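Local coordinates for protein glycoside hydrolase family 81 (Clostridium thermocellum, PDB 6FOP) that probably hydrolyses beta-1,3-glucans such as laminarin, as a family 81 enzyme associated with the cellulosome of this thermophilic bacterium, at residues A[386-391]-A[402-407]; A[398-403]-A[448-453]; A[19-24]-A[392-397]; A[342-347]-A[420-425]. One frame throughout, in Å; residues are numbered along the deposited sequence.

Contact 1. Residues A[386-391]-A[402-407]; sequences ETAKLF and GYPSSY. With CA (calcium ion), chain C; CA (calcium ion), chain D; ACT (acetate ion), chain X.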
loop_
_atom_site.group_PDB
_atom_site.type_symbol
_atom_site.label_atom_id
_atom_site.label_comp_id
_atom_site.label_asym_id
_atom_site.label_seq_id
_atom_site.Cartn_x
_atom_site.Cartn_y
_atom_site.Cartn_z
ATOM N N GLU A 386 0.288 -17.541 28.973
ATOM C CA GLU A 386 -0.780 -16.645 28.544
ATOM C C GLU A 386 -1.201 -17.067 27.144
ATOM O O GLU A 386 -0.347 -17.391 26.322
ATOM C CB GLU A 386 -0.292 -15.199 28.545
ATOM C CG GLU A 386 -1.384 -14.168 28.393
ATOM C CD GLU A 386 -0.870 -12.730 28.408
ATOM O OE1 GLU A 386 0.299 -12.482 28.021
ATOM O OE2 GLU A 386 -1.650 -11.811 28.751
ATOM N N THR A 387 -2.499 -17.096 26.874
ATOM C CA THR A 387 -2.986 -17.509 25.557
ATOM C C THR A 387 -3.675 -16.428 24.759
ATOM O O THR A 387 -3.960 -16.630 23.562
ATOM C CB THR A 387 -3.961 -18.673 25.695
ATOM O OG1 THR A 387 -5.024 -18.295 26.567
ATOM C CG2 THR A 387 -3.245 -19.891 26.258
ATOM N N ALA A 388 -3.954 -15.292 25.393
ATOM C CA ALA A 388 -4.556 -14.161 24.716
ATOM C C ALA A 388 -3.882 -12.878 25.160
ATOM O O ALA A 388 -3.414 -12.773 26.284
ATOM C CB ALA A 388 -6.037 -14.089 25.023
ATOM N N LYS A 389 -3.848 -11.925 24.245
ATOM C CA LYS A 389 -3.292 -10.612 24.451
ATOM C C LYS A 389 -1.784 -10.710 24.618
ATOM O O LYS A 389 -1.212 -10.393 25.649
ATOM C CB LYS A 389 -3.972 -9.809 25.581
ATOM C CG LYS A 389 -5.471 -9.691 25.444
ATOM C CD LYS A 389 -6.051 -8.835 26.569
ATOM C CE LYS A 389 -7.527 -8.555 26.335
ATOM N NZ LYS A 389 -8.357 -9.790 26.254
ATOM N N LEU A 390 -1.164 -11.130 23.521
ATOM C CA LEU A 390 0.286 -11.283 23.452
ATOM C C LEU A 390 0.700 -11.293 21.991
ATOM O O LEU A 390 -0.132 -11.546 21.092
ATOM C CB LEU A 390 0.763 -12.577 24.144
ATOM C CG LEU A 390 0.190 -13.850 23.489
ATOM C CD1 LEU A 390 1.173 -14.519 22.539
ATOM C CD2 LEU A 390 -0.413 -14.822 24.449
ATOM N N PHE A 391 1.978 -11.008 21.777
ATOM C CA PHE A 391 2.614 -11.104 20.460
ATOM C C PHE A 391 3.631 -12.231 20.432
ATOM O O PHE A 391 4.442 -12.363 21.345
ATOM C CB PHE A 391 3.259 -9.764 20.032
ATOM C CG PHE A 391 2.229 -8.720 19.631
ATOM C CD1 PHE A 391 1.654 -8.740 18.370
ATOM C CD2 PHE A 391 1.777 -7.777 20.541
ATOM C CE1 PHE A 391 0.682 -7.828 18.012
ATOM C CE2 PHE A 391 0.809 -6.862 20.182
ATOM C CZ PHE A 391 0.240 -6.905 18.933
ATOM N N GLY A 402 -0.119 -11.264 16.568
ATOM C CA GLY A 402 -0.864 -11.136 17.812
ATOM C C GLY A 402 -1.897 -12.238 17.959
ATOM O O GLY A 402 -2.562 -12.618 16.973
ATOM N N TYR A 403 -2.082 -12.717 19.188
ATOM C CA TYR A 403 -3.108 -13.741 19.495
ATOM C C TYR A 403 -4.051 -13.204 20.566
ATOM O O TYR A 403 -3.561 -12.659 21.550
ATOM C CB TYR A 403 -2.502 -15.067 19.931
ATOM C CG TYR A 403 -1.739 -15.750 18.809
ATOM C CD1 TYR A 403 -2.398 -16.240 17.674
ATOM C CD2 TYR A 403 -0.367 -15.860 18.853
ATOM C CE1 TYR A 403 -1.684 -16.819 16.627
ATOM C CE2 TYR A 403 0.344 -16.452 17.823
ATOM C CZ TYR A 403 -0.321 -16.935 16.722
ATOM O OH TYR A 403 0.444 -17.516 15.723
ATOM N N PRO A 404 -5.373 -13.356 20.402
ATOM C CA PRO A 404 -6.018 -14.079 19.288
ATOM C C PRO A 404 -5.967 -13.344 17.947
ATOM O O PRO A 404 -5.979 -12.108 17.884
ATOM C CB PRO A 404 -7.479 -14.237 19.733
ATOM C CG PRO A 404 -7.578 -13.629 21.078
ATOM C CD PRO A 404 -6.338 -12.908 21.427
ATOM N N SER A 405 -5.838 -14.146 16.892
ATOM C CA SER A 405 -5.734 -13.649 15.529
ATOM C C SER A 405 -7.108 -13.595 14.899
ATOM O O SER A 405 -8.102 -14.084 15.483
ATOM C CB SER A 405 -4.889 -14.626 14.730
ATOM O OG SER A 405 -5.483 -15.904 14.778
ATOM N N SER A 406 -7.172 -13.028 13.705
ATOM C CA SER A 406 -8.434 -13.060 12.965
ATOM C C SER A 406 -8.199 -12.813 11.483
ATOM O O SER A 406 -7.195 -12.177 11.091
ATOM C CB SER A 406 -9.445 -12.069 13.531
ATOM O OG SER A 406 -8.910 -10.763 13.499
ATOM N N TYR A 407 -9.145 -13.295 10.681
ATOM C CA TYR A 407 -9.158 -13.096 9.233
ATOM C C TYR A 407 -7.819 -13.476 8.569
ATOM O O TYR A 407 -7.402 -12.845 7.611
ATOM C CB TYR A 407 -9.555 -11.649 8.923
ATOM C CG TYR A 407 -10.852 -11.213 9.598
ATOM C CD1 TYR A 407 -12.089 -11.625 9.119
ATOM C CD2 TYR A 407 -10.834 -10.415 10.735
ATOM C CE1 TYR A 407 -13.283 -11.236 9.713
ATOM C CE2 TYR A 407 -12.011 -10.025 11.344
ATOM C CZ TYR A 407 -13.228 -10.437 10.841
ATOM O OH TYR A 407 -14.375 -10.045 11.459
HETATM CA CA CA C . -0.252 -10.080 27.762
HETATM CA CA CA D . -3.333 -10.721 29.991
HETATM C C ACT X . -8.739 -18.145 26.397
HETATM O O ACT X . -9.872 -18.367 25.878
HETATM O OXT ACT X . -7.907 -17.342 25.910
HETATM C CH3 ACT X . -8.366 -18.868 27.660
HETATM O O HOH W 1 -4.576 -11.856 28.575
HETATM O O HOH W 2 -5.186 -10.517 31.351
HETATM O O HOH W 3 -1.928 -9.808 31.668
HETATM O O HOH W 4 -3.061 -12.573 31.513
#

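Contact 2. Residues A[398-403]-A[448-453]; sequences GTLIGY and ELLIKD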
loop_
_atom_site.group_PDB
_atom_site.type_symbol
_atom_site.label_atom_id
_atom_site.label_comp_id
_atom_site.label_asym_id
_atom_site.label_seq_id
_atom_site.Cartn_x
_atom_site.Cartn_y
_atom_site.Cartn_z
ATOM N N GLY A 398 9.619 -14.615 9.832
ATOM C CA GLY A 398 10.068 -13.334 10.419
ATOM C C GLY A 398 8.922 -12.332 10.462
ATOM O O GLY A 398 8.823 -11.415 9.623
ATOM N N THR A 399 8.055 -12.521 11.448
ATOM C CA THR A 399 6.845 -11.708 11.599
ATOM C C THR A 399 6.359 -11.782 13.025
ATOM O O THR A 399 6.509 -12.821 13.678
ATOM C CB THR A 399 5.733 -12.138 10.580
ATOM O OG1 THR A 399 4.572 -11.301 10.726
ATOM C CG2 THR A 399 5.311 -13.567 10.774
ATOM N N LEU A 400 5.748 -10.689 13.481
ATOM C CA LEU A 400 5.066 -10.637 14.776
ATOM C C LEU A 400 3.568 -10.829 14.573
ATOM O O LEU A 400 2.959 -10.066 13.821
ATOM C CB LEU A 400 5.337 -9.275 15.414
ATOM C CG LEU A 400 5.272 -9.190 16.908
ATOM C CD1 LEU A 400 6.439 -9.961 17.576
ATOM C CD2 LEU A 400 5.220 -7.722 17.340
ATOM N N ILE A 401 3.007 -11.823 15.261
ATOM C CA ILE A 401 1.602 -12.197 15.142
ATOM C C ILE A 401 0.971 -12.015 16.510
ATOM O O ILE A 401 1.444 -12.566 17.499
ATOM C CB ILE A 401 1.430 -13.668 14.687
ATOM C CG1 ILE A 401 2.147 -13.905 13.331
ATOM C CG2 ILE A 401 -0.044 -14.066 14.640
ATOM C CD1 ILE A 401 2.329 -15.369 13.003
ATOM N N GLY A 402 -0.119 -11.264 16.568
ATOM C CA GLY A 402 -0.864 -11.136 17.812
ATOM C C GLY A 402 -1.897 -12.238 17.959
ATOM O O GLY A 402 -2.562 -12.618 16.973
ATOM N N TYR A 403 -2.082 -12.717 19.188
ATOM C CA TYR A 403 -3.108 -13.741 19.495
ATOM C C TYR A 403 -4.051 -13.204 20.566
ATOM O O TYR A 403 -3.561 -12.659 21.550
ATOM C CB TYR A 403 -2.502 -15.067 19.931
ATOM C CG TYR A 403 -1.739 -15.750 18.809
ATOM C CD1 TYR A 403 -2.398 -16.240 17.674
ATOM C CD2 TYR A 403 -0.367 -15.860 18.853
ATOM C CE1 TYR A 403 -1.684 -16.819 16.627
ATOM C CE2 TYR A 403 0.344 -16.452 17.823
ATOM C CZ TYR A 403 -0.321 -16.935 16.722
ATOM O OH TYR A 403 0.444 -17.516 15.723
ATOM N N GLU A 448 7.553 -0.024 18.573
ATOM C CA GLU A 448 8.375 0.063 17.373
ATOM C C GLU A 448 8.524 -1.303 16.699
ATOM O O GLU A 448 8.692 -1.350 15.489
ATOM C CB GLU A 448 9.674 0.838 17.664
ATOM C CG GLU A 448 9.312 2.310 17.855
ATOM C CD GLU A 448 10.402 3.222 18.359
ATOM O OE1 GLU A 448 11.592 2.821 18.474
ATOM O OE2 GLU A 448 10.036 4.367 18.639
ATOM N N LEU A 449 8.380 -2.399 17.450
ATOM C CA LEU A 449 8.335 -3.727 16.819
ATOM C C LEU A 449 7.075 -3.924 15.945
ATOM O O LEU A 449 7.140 -4.532 14.872
ATOM C CB LEU A 449 8.473 -4.849 17.843
ATOM C CG LEU A 449 9.837 -5.075 18.500
ATOM C CD1 LEU A 449 9.762 -6.360 19.309
ATOM C CD2 LEU A 449 10.949 -5.234 17.502
ATOM N N LEU A 450 5.925 -3.383 16.376
ATOM C CA LEU A 450 4.716 -3.411 15.524
ATOM C C LEU A 450 4.951 -2.592 14.265
ATOM O O LEU A 450 4.555 -3.013 13.169
ATOM C CB LEU A 450 3.447 -2.896 16.246
ATOM C CG LEU A 450 2.679 -3.935 17.040
ATOM C CD1 LEU A 450 3.454 -4.516 18.187
ATOM C CD2 LEU A 450 1.355 -3.338 17.526
ATOM N N ILE A 451 5.589 -1.428 14.403
ATOM C CA ILE A 451 5.926 -0.624 13.229
ATOM C C ILE A 451 6.828 -1.430 12.274
ATOM O O ILE A 451 6.575 -1.464 11.062
ATOM C CB ILE A 451 6.602 0.719 13.588
ATOM C CG1 ILE A 451 5.667 1.557 14.483
ATOM C CG2 ILE A 451 6.991 1.484 12.307
ATOM C CD1 ILE A 451 6.270 2.859 14.959
ATOM N N LYS A 452 7.841 -2.092 12.824
ATOM C CA LYS A 452 8.759 -2.877 12.011
ATOM C C LYS A 452 8.082 -4.065 11.376
ATOM O O LYS A 452 8.435 -4.434 10.241
ATOM C CB LYS A 452 10.020 -3.312 12.783
ATOM C CG LYS A 452 10.961 -2.178 13.065
ATOM C CD LYS A 452 12.127 -2.630 13.931
ATOM C CE LYS A 452 13.260 -1.625 13.910
ATOM N NZ LYS A 452 14.050 -1.728 12.663
ATOM N N ASP A 453 7.124 -4.706 12.037
ATOM C CA ASP A 453 6.453 -5.800 11.379
ATOM C C ASP A 453 5.752 -5.342 10.091
ATOM O O ASP A 453 5.818 -6.044 9.085
ATOM C CB ASP A 453 5.441 -6.497 12.291
ATOM C CG ASP A 453 4.775 -7.674 11.603
ATOM O OD1 ASP A 453 5.455 -8.725 11.404
ATOM O OD2 ASP A 453 3.591 -7.538 11.236
#

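Contact 3. Residues A[19-24]-A[392-397]; sequences KVPQAE and YYDSNW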
loop_
_atom_site.group_PDB
_atom_site.type_symbol
_atom_site.label_atom_id
_atom_site.label_comp_id
_atom_site.label_asym_id
_atom_site.label_seq_id
_atom_site.Cartn_x
_atom_site.Cartn_y
_atom_site.Cartn_z
ATOM N N LYS A 19 -2.224 -20.848 15.377
ATOM C CA LYS A 19 -1.731 -21.284 14.097
ATOM C C LYS A 19 -0.746 -20.267 13.553
ATOM O O LYS A 19 -0.772 -19.084 13.910
ATOM C CB LYS A 19 -2.897 -21.509 13.133
ATOM C CG LYS A 19 -3.819 -22.680 13.531
ATOM C CD LYS A 19 -3.094 -24.028 13.371
ATOM C CE LYS A 19 -3.788 -25.194 14.053
ATOM N NZ LYS A 19 -2.920 -26.417 14.112
ATOM N N VAL A 20 0.151 -20.756 12.699
ATOM C CA VAL A 20 1.218 -19.956 12.122
ATOM C C VAL A 20 1.232 -20.205 10.635
ATOM O O VAL A 20 0.624 -21.169 10.155
ATOM C CB VAL A 20 2.608 -20.281 12.731
ATOM C CG1 VAL A 20 2.649 -19.850 14.178
ATOM C CG2 VAL A 20 2.991 -21.759 12.588
ATOM N N PRO A 21 1.936 -19.344 9.888
ATOM C CA PRO A 21 2.051 -19.659 8.464
ATOM C C PRO A 21 2.779 -20.975 8.204
ATOM O O PRO A 21 3.563 -21.429 9.034
ATOM C CB PRO A 21 2.884 -18.517 7.905
ATOM C CG PRO A 21 2.903 -17.485 8.931
ATOM C CD PRO A 21 2.627 -18.096 10.251
ATOM N N GLN A 22 2.518 -21.552 7.032
ATOM C CA GLN A 22 3.095 -22.832 6.645
ATOM C C GLN A 22 4.614 -22.888 6.860
ATOM O O GLN A 22 5.341 -21.897 6.698
ATOM C CB GLN A 22 2.764 -23.149 5.189
ATOM C CG GLN A 22 3.326 -22.157 4.206
ATOM C CD GLN A 22 2.893 -22.399 2.787
ATOM O OE1 GLN A 22 1.695 -22.483 2.480
ATOM N NE2 GLN A 22 3.864 -22.472 1.898
ATOM N N ALA A 23 5.068 -24.080 7.198
ATOM C CA ALA A 23 6.492 -24.337 7.402
ATOM C C ALA A 23 7.304 -24.188 6.118
ATOM O O ALA A 23 8.422 -23.673 6.151
ATOM C CB ALA A 23 6.682 -25.734 7.962
ATOM N N GLU A 24 6.711 -24.603 4.989
ATOM C CA GLU A 24 7.420 -24.651 3.705
ATOM C C GLU A 24 7.518 -23.234 3.111
ATOM O O GLU A 24 6.504 -22.559 2.936
ATOM C CB GLU A 24 6.648 -25.516 2.702
ATOM C CG GLU A 24 6.421 -26.975 3.085
ATOM C CD GLU A 24 5.396 -27.265 4.206
ATOM O OE1 GLU A 24 4.517 -26.414 4.575
ATOM O OE2 GLU A 24 5.500 -28.404 4.728
ATOM N N TYR A 392 3.569 -13.010 19.350
ATOM C CA TYR A 392 4.446 -14.140 19.072
ATOM C C TYR A 392 5.305 -13.812 17.863
ATOM O O TYR A 392 4.798 -13.286 16.878
ATOM C CB TYR A 392 3.547 -15.354 18.751
ATOM C CG TYR A 392 4.253 -16.551 18.179
ATOM C CD1 TYR A 392 4.835 -17.488 19.003
ATOM C CD2 TYR A 392 4.295 -16.767 16.803
ATOM C CE1 TYR A 392 5.481 -18.590 18.483
ATOM C CE2 TYR A 392 4.934 -17.871 16.270
ATOM C CZ TYR A 392 5.516 -18.791 17.115
ATOM O OH TYR A 392 6.155 -19.908 16.618
ATOM N N TYR A 393 6.589 -14.162 17.914
ATOM C CA TYR A 393 7.475 -13.956 16.765
ATOM C C TYR A 393 7.692 -15.287 16.057
ATOM O O TYR A 393 8.180 -16.262 16.667
ATOM C CB TYR A 393 8.817 -13.400 17.208
ATOM C CG TYR A 393 9.740 -13.117 16.048
ATOM C CD1 TYR A 393 9.570 -12.006 15.235
ATOM C CD2 TYR A 393 10.806 -13.936 15.773
ATOM C CE1 TYR A 393 10.405 -11.762 14.164
ATOM C CE2 TYR A 393 11.630 -13.696 14.703
ATOM C CZ TYR A 393 11.442 -12.604 13.904
ATOM O OH TYR A 393 12.328 -12.399 12.862
ATOM N N ASP A 394 7.270 -15.338 14.790
ATOM C CA ASP A 394 7.546 -16.467 13.914
ATOM C C ASP A 394 8.906 -16.239 13.266
ATOM O O ASP A 394 9.084 -15.249 12.569
ATOM C CB ASP A 394 6.433 -16.583 12.876
ATOM C CG ASP A 394 6.659 -17.724 11.887
ATOM O OD1 ASP A 394 7.623 -17.672 11.101
ATOM O OD2 ASP A 394 5.873 -18.681 11.909
ATOM N N SER A 395 9.870 -17.116 13.550
ATOM C CA SER A 395 11.240 -16.950 13.042
ATOM C C SER A 395 11.502 -17.739 11.760
ATOM O O SER A 395 12.623 -17.775 11.274
ATOM C CB SER A 395 12.251 -17.357 14.098
ATOM O OG SER A 395 12.067 -18.720 14.421
ATOM N N ASN A 396 10.491 -18.423 11.245
ATOM C CA ASN A 396 10.580 -19.064 9.926
ATOM C C ASN A 396 10.422 -17.997 8.838
ATOM O O ASN A 396 11.286 -17.812 7.998
ATOM C CB ASN A 396 9.498 -20.149 9.864
ATOM C CG ASN A 396 9.555 -20.972 8.605
ATOM O OD1 ASN A 396 10.638 -21.274 8.090
ATOM N ND2 ASN A 396 8.385 -21.355 8.105
ATOM N N TRP A 397 9.303 -17.273 8.905
ATOM C CA TRP A 397 9.043 -16.144 8.016
ATOM C C TRP A 397 9.669 -14.838 8.519
ATOM O O TRP A 397 10.139 -14.021 7.724
ATOM C CB TRP A 397 7.532 -15.947 7.804
ATOM C CG TRP A 397 6.907 -17.060 7.005
ATOM C CD1 TRP A 397 6.521 -18.291 7.478
ATOM C CD2 TRP A 397 6.647 -17.076 5.600
ATOM N NE1 TRP A 397 6.012 -19.055 6.460
ATOM C CE2 TRP A 397 6.089 -18.341 5.293
ATOM C CE3 TRP A 397 6.832 -16.154 4.573
ATOM C CZ2 TRP A 397 5.691 -18.690 3.997
ATOM C CZ3 TRP A 397 6.449 -16.500 3.294
ATOM C CH2 TRP A 397 5.886 -17.756 3.015
HETATM O O HOH W 5 6.025 -20.684 10.001
#

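Contact 4. Residues A[342-347]-A[420-425]; sequences FGKHLG and YGYFLH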
loop_
_atom_site.group_PDB
_atom_site.type_symbol
_atom_site.label_atom_id
_atom_site.label_comp_id
_atom_site.label_asym_id
_atom_site.label_seq_id
_atom_site.Cartn_x
_atom_site.Cartn_y
_atom_site.Cartn_z
ATOM N N PHE A 342 -10.140 -5.771 18.645
ATOM C CA PHE A 342 -9.557 -5.041 19.765
ATOM C C PHE A 342 -8.995 -3.734 19.237
ATOM O O PHE A 342 -9.175 -2.671 19.834
ATOM C CB PHE A 342 -8.491 -5.854 20.486
ATOM C CG PHE A 342 -8.329 -5.442 21.927
ATOM C CD1 PHE A 342 -7.666 -4.300 22.241
ATOM C CD2 PHE A 342 -8.914 -6.178 22.951
ATOM C CE1 PHE A 342 -7.583 -3.862 23.556
ATOM C CE2 PHE A 342 -8.821 -5.763 24.280
ATOM C CZ PHE A 342 -8.160 -4.596 24.568
ATOM N N GLY A 343 -8.310 -3.811 18.090
ATOM C CA GLY A 343 -7.837 -2.600 17.447
ATOM C C GLY A 343 -8.929 -1.591 17.162
ATOM O O GLY A 343 -8.791 -0.383 17.452
ATOM N N LYS A 344 -10.004 -2.045 16.529
ATOM C CA LYS A 344 -11.117 -1.132 16.237
ATOM C C LYS A 344 -11.567 -0.379 17.498
ATOM O O LYS A 344 -11.831 0.814 17.444
ATOM C CB LYS A 344 -12.326 -1.843 15.610
ATOM C CG LYS A 344 -12.145 -2.184 14.125
ATOM C CD LYS A 344 -13.360 -2.792 13.482
ATOM C CE LYS A 344 -14.554 -1.877 13.315
ATOM N NZ LYS A 344 -14.496 -0.893 12.194
ATOM N N HIS A 345 -11.633 -1.099 18.621
ATOM C CA HIS A 345 -12.017 -0.478 19.877
ATOM C C HIS A 345 -10.981 0.561 20.323
ATOM O O HIS A 345 -11.333 1.659 20.752
ATOM C CB HIS A 345 -12.226 -1.556 20.932
ATOM C CG HIS A 345 -12.654 -1.022 22.254
ATOM N ND1 HIS A 345 -13.944 -0.629 22.501
ATOM C CD2 HIS A 345 -11.965 -0.794 23.395
ATOM C CE1 HIS A 345 -14.032 -0.179 23.734
ATOM N NE2 HIS A 345 -12.849 -0.268 24.300
ATOM N N LEU A 346 -9.699 0.206 20.243
ATOM C CA LEU A 346 -8.630 1.148 20.601
ATOM C C LEU A 346 -8.670 2.408 19.728
ATOM O O LEU A 346 -8.434 3.516 20.212
ATOM C CB LEU A 346 -7.261 0.510 20.480
ATOM C CG LEU A 346 -6.922 -0.492 21.576
ATOM C CD1 LEU A 346 -5.602 -1.198 21.224
ATOM C CD2 LEU A 346 -6.815 0.170 22.952
ATOM N N GLY A 347 -9.026 2.250 18.446
ATOM C CA GLY A 347 -9.162 3.409 17.571
ATOM C C GLY A 347 -10.315 4.325 18.011
ATOM O O GLY A 347 -10.198 5.548 18.001
ATOM N N TYR A 420 -2.662 -3.609 13.136
ATOM C CA TYR A 420 -1.713 -2.933 14.001
ATOM C C TYR A 420 -1.807 -1.412 13.903
ATOM O O TYR A 420 -1.407 -0.726 14.827
ATOM C CB TYR A 420 -0.301 -3.416 13.741
ATOM C CG TYR A 420 -0.064 -4.898 13.968
ATOM C CD1 TYR A 420 -0.997 -5.724 14.542
ATOM C CD2 TYR A 420 1.130 -5.477 13.536
ATOM C CE1 TYR A 420 -0.776 -7.074 14.709
ATOM C CE2 TYR A 420 1.358 -6.811 13.682
ATOM C CZ TYR A 420 0.406 -7.625 14.249
ATOM O OH TYR A 420 0.594 -8.964 14.405
ATOM N N GLY A 421 -2.331 -0.876 12.815
ATOM C CA GLY A 421 -2.514 0.561 12.695
ATOM C C GLY A 421 -3.337 1.137 13.848
ATOM O O GLY A 421 -3.040 2.222 14.334
ATOM N N TYR A 422 -4.367 0.398 14.271
ATOM C CA TYR A 422 -5.181 0.833 15.399
ATOM C C TYR A 422 -4.387 0.848 16.708
ATOM O O TYR A 422 -4.539 1.768 17.526
ATOM C CB TYR A 422 -6.401 -0.063 15.549
ATOM C CG TYR A 422 -7.433 0.078 14.459
ATOM C CD1 TYR A 422 -8.224 1.216 14.352
ATOM C CD2 TYR A 422 -7.671 -0.953 13.536
ATOM C CE1 TYR A 422 -9.192 1.327 13.372
ATOM C CE2 TYR A 422 -8.652 -0.838 12.545
ATOM C CZ TYR A 422 -9.405 0.313 12.452
ATOM O OH TYR A 422 -10.372 0.455 11.484
ATOM N N PHE A 423 -3.561 -0.175 16.930
ATOM C CA PHE A 423 -2.703 -0.230 18.125
ATOM C C PHE A 423 -1.717 0.943 18.118
ATOM O O PHE A 423 -1.484 1.591 19.149
ATOM C CB PHE A 423 -1.903 -1.555 18.199
ATOM C CG PHE A 423 -2.698 -2.759 18.616
ATOM C CD1 PHE A 423 -3.674 -3.312 17.790
ATOM C CD2 PHE A 423 -2.455 -3.374 19.832
ATOM C CE1 PHE A 423 -4.407 -4.421 18.183
ATOM C CE2 PHE A 423 -3.172 -4.490 20.231
ATOM C CZ PHE A 423 -4.177 -5.007 19.412
ATOM N N LEU A 424 -1.153 1.228 16.943
ATOM C CA LEU A 424 -0.215 2.316 16.794
ATOM C C LEU A 424 -0.870 3.669 17.016
ATOM O O LEU A 424 -0.260 4.569 17.586
ATOM C CB LEU A 424 0.455 2.253 15.416
ATOM C CG LEU A 424 1.341 1.024 15.182
ATOM C CD1 LEU A 424 1.808 1.031 13.727
ATOM C CD2 LEU A 424 2.501 0.970 16.155
ATOM N N HIS A 425 -2.116 3.811 16.573
ATOM C CA HIS A 425 -2.846 5.054 16.789
ATOM C C HIS A 425 -2.995 5.323 18.310
ATOM O O HIS A 425 -2.687 6.413 18.797
ATOM C CB HIS A 425 -4.173 5.089 16.062
ATOM C CG HIS A 425 -4.830 6.426 16.116
ATOM N ND1 HIS A 425 -6.144 6.612 15.774
ATOM C CD2 HIS A 425 -4.351 7.655 16.444
ATOM C CE1 HIS A 425 -6.450 7.893 15.900
ATOM N NE2 HIS A 425 -5.392 8.542 16.326
HETATM O O HOH W 6 -12.727 1.401 12.704
#

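Contact 1. Residues A[386-391]-A[402-407]
Two successive backbone N-H groups converge on Tyr403 O. Lys389 N makes the firmer bond to Tyr403 O, 2.8 Å long and in the carbonyl plane, while Leu390 N adds a weak one to the same oxygen at 3.5 Å. Tyr403 N returns a nearly straight bond to Leu390 O, 3.0 Å long. Lys389 and Leu390 thus share Tyr403, a G1 beta bulge at the open end of the hairpin of strands 390-394 and 399-403. Lys389 supplies the bulge's positive phi (68°), and its carbonyl oxygen turns to a calcium ion that Glu386 also grips through both carboxylate oxygens. Glu386 OE2 also binds the second calcium and so bridges the two ions; the extended chain carries the carboxylate out to them. Beyond the bulge a cis peptide precedes Pro404, whose CD packs 3.8 Å from Ala388 CB. At the neighbouring non-hydrogen-bonded pair, Gly402, without a side chain, lets its CA approach Phe391 CD1 to 3.5 Å. Leu390 CD1 lies at the edge of the Tyr403 ring, whose hydroxyl bonds to Lys19 O.

Contact 2. Residues A[398-403]-A[448-453]
The carboxylate of Asp453 is the flat group through which helix 448-453 meets strand 399-403, and its OD1 takes two donors from the strand in different ways. Thr399 OG1 donates to the syn lone pair of Asp453 OD1 over 2.8 Å, whereas Leu400 N, 2.9 Å from the same OD1, comes from above the carboxylate plane, 58° out of it. This is a beta hairpin strand laid across a helix of what is probably the (alpha/alpha)6 barrel of family 81; the short axes are 8.2 Å apart and cross at -114°. Aspartate suits the site because its short side chain, with CG anti to the backbone N (chi1 -178°), points toward the strand and brings OD1 to a hydroxyl and a main-chain N-H. Outside the two segments, OD1 also forms a salt bridge with Arg468, and OD2 is hydrogen-bonded to His416 ND1, which would help fix the rotation of the buried group. Beside the polar bonds the contact is apolar: Leu400 points toward the helix and touches Leu449 and Leu450 through CD2. The Leu400 and Leu450 side chains cross at about a right angle, with Leu400 CD2 3.8 Å from Leu450 CD1.

Contact 3. Residues A[19-24]-A[392-397]
Trp397 and Asn396 each donate a side-chain N-H to the main chain of 19-24, from a turn that closes the 390-403 hairpin. Within the turn Asp394 forms an Asx motif: its OD1 accepts from Trp397 N at 2.8 Å, almost in line with its own C-O bond. Of the direct hydrogen bonds, Trp397 NE1 to Gln22 O (2.9 Å, 167° at the hydrogen) lies in both the indole and carbonyl planes. Asn396 ND2 reaches Ala23 O at 3.0 Å less favourably, from above the carbonyl plane. Asparagine fits because its amide can also donate to a water, which itself donates to Pro21 O and Asp394 OD2 and so links Pro21 O to Asn396 and Asp394. Gln22 NE2 bonds Glu24 O within the loop and also reaches Trp46 O. Apolar contacts complete the seam. Pro21, rigid and without an N-H, runs antiparallel alongside Trp397, Pro21 CB lying 3.7 Å from Trp397 CD1; Trp46 of helix 43-46 stacks on the indole. Val20 crosses Tyr392 at about a right angle, Val20 CG1 lying 3.7 Å from Tyr392 CE2.

Contact 4. Residues A[342-347]-A[420-425]
Tyr422 lays its ring flat against the backbone of helix 342-347: Lys344 CA stands over one face, 4.1 Å from the centroid and only 6° off the ring normal, a CH-pi contact. The Lys344 side chain then runs alongside the tyrosine in the same direction, Lys344 CG keeping 4.1 Å from Tyr422 CE2. Its bends at chi3 and chi4 carry NZ to a water that accepts from it and donates to Tyr422 OH; these two polar ends have stronger partners in Glu641 and Glu496 respectively. Such closeness rests on glycine. Gly343 has no side chain to hold the helices apart, so its carbonyl oxygen comes within 3.1 Å of Tyr422 CB, and Gly347 CA sits 4.0 Å from Tyr422 CD1. The second pairing is apolar: Leu346 lies aslant Phe423 and sets CD1 over the centre of the phenyl face, a CH-pi contact 11° off the normal. Gly343 CA and N border the same ring. The short axes pass 7.8 Å apart at 33°, running roughly the same way, consistent with neighbouring helices of an (alpha/alpha)6 barrel. Helix 362-379 covers Leu346 and Phe423 through Leu376, helix 440-455 meets Phe423 through Leu450, and helix 494-511 flanks Tyr422 and His425.

How the contacts relate
The hairpin of strands 390-394 and 399-403 joins contacts 1, 2 and 3: contact 1 pairs its open end beside the two calcium ions, contact 2 lays it on helix 440-455, and contact 3 ties its turn to the N-terminal loop. Contacts 1 and 2 share Gly402 and Tyr403, and Phe391 CZ reaches to 4.0 Å from Leu450 CD2. Tyr403 CE2 packs 3.5 Å from Tyr392 CB, linking contacts 1 and 3. Contact 4 joins through Tyr420, whose OH lies 2.7 Å from Leu400 O. Contacts 3 and 4 do not touch. Beside contact 4, the nearest atoms of the Lys344 side chain and a bound methylpentanediol, probably from the crystallisation liquor, are about 3 Å apart; such a molecule may mark a pocket.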